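PDB 2P3N: fructose-1,6-bisphosphatase/inositol-1-monophosphatase from Thermotoga maritima, which removes phosphate from a broad range of substrates, among them inositol 1-phosphate and fructose 1,6-bisphosphate, with magnesium as cofactor. Local coordinates for residues 141-146 with 165-170. Numbering follows the deposited sequence.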
loop_
_atom_site.group_PDB
_atom_site.type_symbol
_atom_site.label_atom_id
_atom_site.label_comp_id
_atom_site.label_asym_id
_atom_site.label_seq_id
_atom_site.Cartn_x
_atom_site.Cartn_y
_atom_site.Cartn_z
ATOM N N ALA A 141 15.996 -14.132 -23.605
ATOM C CA ALA A 141 16.919 -13.971 -24.727
ATOM C C ALA A 141 16.195 -14.066 -26.074
ATOM O O ALA A 141 16.738 -13.674 -27.109
ATOM C CB ALA A 141 18.016 -15.024 -24.651
ATOM N N SER A 142 14.976 -14.596 -26.056
ATOM C CA SER A 142 14.180 -14.721 -27.269
ATOM C C SER A 142 13.150 -13.604 -27.313
ATOM O O SER A 142 12.387 -13.407 -26.374
ATOM C CB SER A 142 13.458 -16.067 -27.321
ATOM O OG SER A 142 12.631 -16.147 -28.473
ATOM N N LEU A 143 13.129 -12.878 -28.417
ATOM C CA LEU A 143 12.198 -11.787 -28.564
ATOM C C LEU A 143 10.764 -12.286 -28.448
ATOM O O LEU A 143 9.872 -11.527 -28.090
ATOM C CB LEU A 143 12.398 -11.114 -29.919
ATOM C CG LEU A 143 12.215 -9.600 -29.930
ATOM C CD1 LEU A 143 13.383 -8.949 -29.202
ATOM C CD2 LEU A 143 12.142 -9.108 -31.358
ATOM N N GLU A 144 10.540 -13.563 -28.742
ATOM C CA GLU A 144 9.191 -14.120 -28.676
ATOM C C GLU A 144 8.690 -14.255 -27.247
ATOM O O GLU A 144 7.486 -14.219 -26.995
ATOM C CB GLU A 144 9.131 -15.482 -29.383
ATOM C CG GLU A 144 9.898 -16.630 -28.707
ATOM C CD GLU A 144 9.089 -17.370 -27.637
ATOM O OE1 GLU A 144 9.522 -18.475 -27.228
ATOM O OE2 GLU A 144 8.032 -16.855 -27.203
ATOM N N GLU A 145 9.617 -14.422 -26.311
ATOM C CA GLU A 145 9.257 -14.545 -24.905
ATOM C C GLU A 145 9.588 -13.224 -24.210
ATOM O O GLU A 145 9.903 -13.200 -23.016
ATOM C CB GLU A 145 10.042 -15.691 -24.245
ATOM C CG GLU A 145 11.557 -15.489 -24.210
ATOM C CD GLU A 145 12.271 -16.456 -23.265
ATOM O OE1 GLU A 145 11.976 -16.439 -22.048
ATOM O OE2 GLU A 145 13.132 -17.228 -23.737
ATOM N N CYS A 146 9.508 -12.131 -24.970
ATOM C CA CYS A 146 9.827 -10.799 -24.455
ATOM C C CYS A 146 8.689 -9.791 -24.442
ATOM O O CYS A 146 7.755 -9.873 -25.231
ATOM C CB CYS A 146 10.979 -10.183 -25.252
ATOM S SG CYS A 146 12.623 -10.655 -24.720
ATOM N N GLU A 165 5.534 -5.875 -32.975
ATOM C CA GLU A 165 4.358 -6.688 -32.678
ATOM C C GLU A 165 4.436 -8.138 -33.150
ATOM O O GLU A 165 3.778 -9.006 -32.588
ATOM C CB GLU A 165 3.110 -6.035 -33.281
ATOM C CG GLU A 165 3.217 -5.786 -34.781
ATOM C CD GLU A 165 1.973 -5.147 -35.370
ATOM O OE1 GLU A 165 1.501 -4.125 -34.823
ATOM O OE2 GLU A 165 1.471 -5.664 -36.390
ATOM N N LYS A 166 5.241 -8.407 -34.169
ATOM C CA LYS A 166 5.345 -9.760 -34.698
ATOM C C LYS A 166 6.311 -10.665 -33.920
ATOM O O LYS A 166 5.916 -11.725 -33.427
ATOM C CB LYS A 166 5.751 -9.703 -36.174
ATOM C CG LYS A 166 5.267 -10.886 -37.010
ATOM C CD LYS A 166 3.750 -10.892 -37.187
ATOM C CE LYS A 166 3.265 -9.723 -38.042
ATOM N NZ LYS A 166 3.502 -8.386 -37.414
ATOM N N ARG A 167 7.568 -10.249 -33.806
ATOM C CA ARG A 167 8.573 -11.038 -33.094
ATOM C C ARG A 167 8.566 -10.860 -31.574
ATOM O O ARG A 167 9.511 -11.272 -30.897
ATOM C CB ARG A 167 9.974 -10.686 -33.599
ATOM C CG ARG A 167 10.321 -11.184 -34.988
ATOM C CD ARG A 167 11.819 -11.032 -35.222
ATOM N NE ARG A 167 12.175 -9.848 -36.000
ATOM C CZ ARG A 167 11.703 -8.619 -35.794
ATOM N NH1 ARG A 167 10.829 -8.379 -34.823
ATOM N NH2 ARG A 167 12.116 -7.619 -36.567
ATOM N N THR A 168 7.506 -10.274 -31.029
ATOM C CA THR A 168 7.473 -10.022 -29.593
ATOM C C THR A 168 6.197 -10.460 -28.855
ATOM O O THR A 168 5.084 -10.372 -29.385
ATOM C CB THR A 168 7.751 -8.511 -29.332
ATOM O OG1 THR A 168 8.552 -8.365 -28.155
ATOM C CG2 THR A 168 6.445 -7.730 -29.175
ATOM N N ARG A 169 6.384 -10.936 -27.625
ATOM C CA ARG A 169 5.292 -11.397 -26.777
ATOM C C ARG A 169 4.242 -10.299 -26.626
ATOM O O ARG A 169 3.040 -10.553 -26.778
ATOM C CB ARG A 169 5.843 -11.791 -25.401
ATOM C CG ARG A 169 4.803 -12.196 -24.371
ATOM C CD ARG A 169 4.461 -13.670 -24.456
ATOM N NE ARG A 169 5.538 -14.544 -23.983
ATOM C CZ ARG A 169 6.016 -14.556 -22.739
ATOM N NH1 ARG A 169 5.521 -13.734 -21.824
ATOM N NH2 ARG A 169 6.979 -15.409 -22.403
ATOM N N ARG A 170 4.702 -9.080 -26.337
ATOM C CA ARG A 170 3.804 -7.934 -26.161
ATOM C C ARG A 170 4.559 -6.617 -25.975
ATOM O O ARG A 170 5.672 -6.601 -25.450
ATOM C CB ARG A 170 2.893 -8.172 -24.954
ATOM C CG ARG A 170 1.713 -7.223 -24.878
ATOM C CD ARG A 170 0.444 -7.989 -24.541
ATOM N NE ARG A 170 0.377 -9.238 -25.288
ATOM C CZ ARG A 170 -0.699 -10.007 -25.350
ATOM N NH1 ARG A 170 -1.805 -9.651 -24.707
ATOM N NH2 ARG A 170 -0.665 -11.127 -26.052
#
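R169 reaches along the backbone of the 143-146 turn and lays one face of its guanidinium over the E145 carbonyl, with E145 C 3.7 Å from the plane and nearer the margin of the group than its middle. Its CG stands anti to the backbone N (chi1 176°), and bends at chi2 and chi3 bring R169 NH2 alongside the turn, 3.5 Å from E145 CA. The carboxylates stay back: E144 OE2 is 4.7 Å from R169 NE, which may allow some long-range attraction but makes no salt bridge. At the other end of the contact the L143 side chain lies against R167 O, its CB 3.1 Å from that oxygen, and passes the R167 side chain at a slant, L143 CD2 coming within 3.5 Å of R167 CB; helix 239-253 packs on both residues. Between these two arms T168 aims its CA-H almost straight at L143 O (3.2 Å, 169° at the hydrogen). T168 OG1 lies 3.4 Å from L143 O, at best a weak bond, since C146 O competes for its single proton. The contact ties the turn leading into strand 147-150 to the end of helix 156-167; a second subunit packs I85 on R169 and F34 on E144. L143 O and R167 O, both acceptors, sit 2.8 Å apart, so cohesion probably rests on van der Waals contact and the CA-H...O contact rather than charge pairing; R167 NH1, buried without a partner, fits that reading.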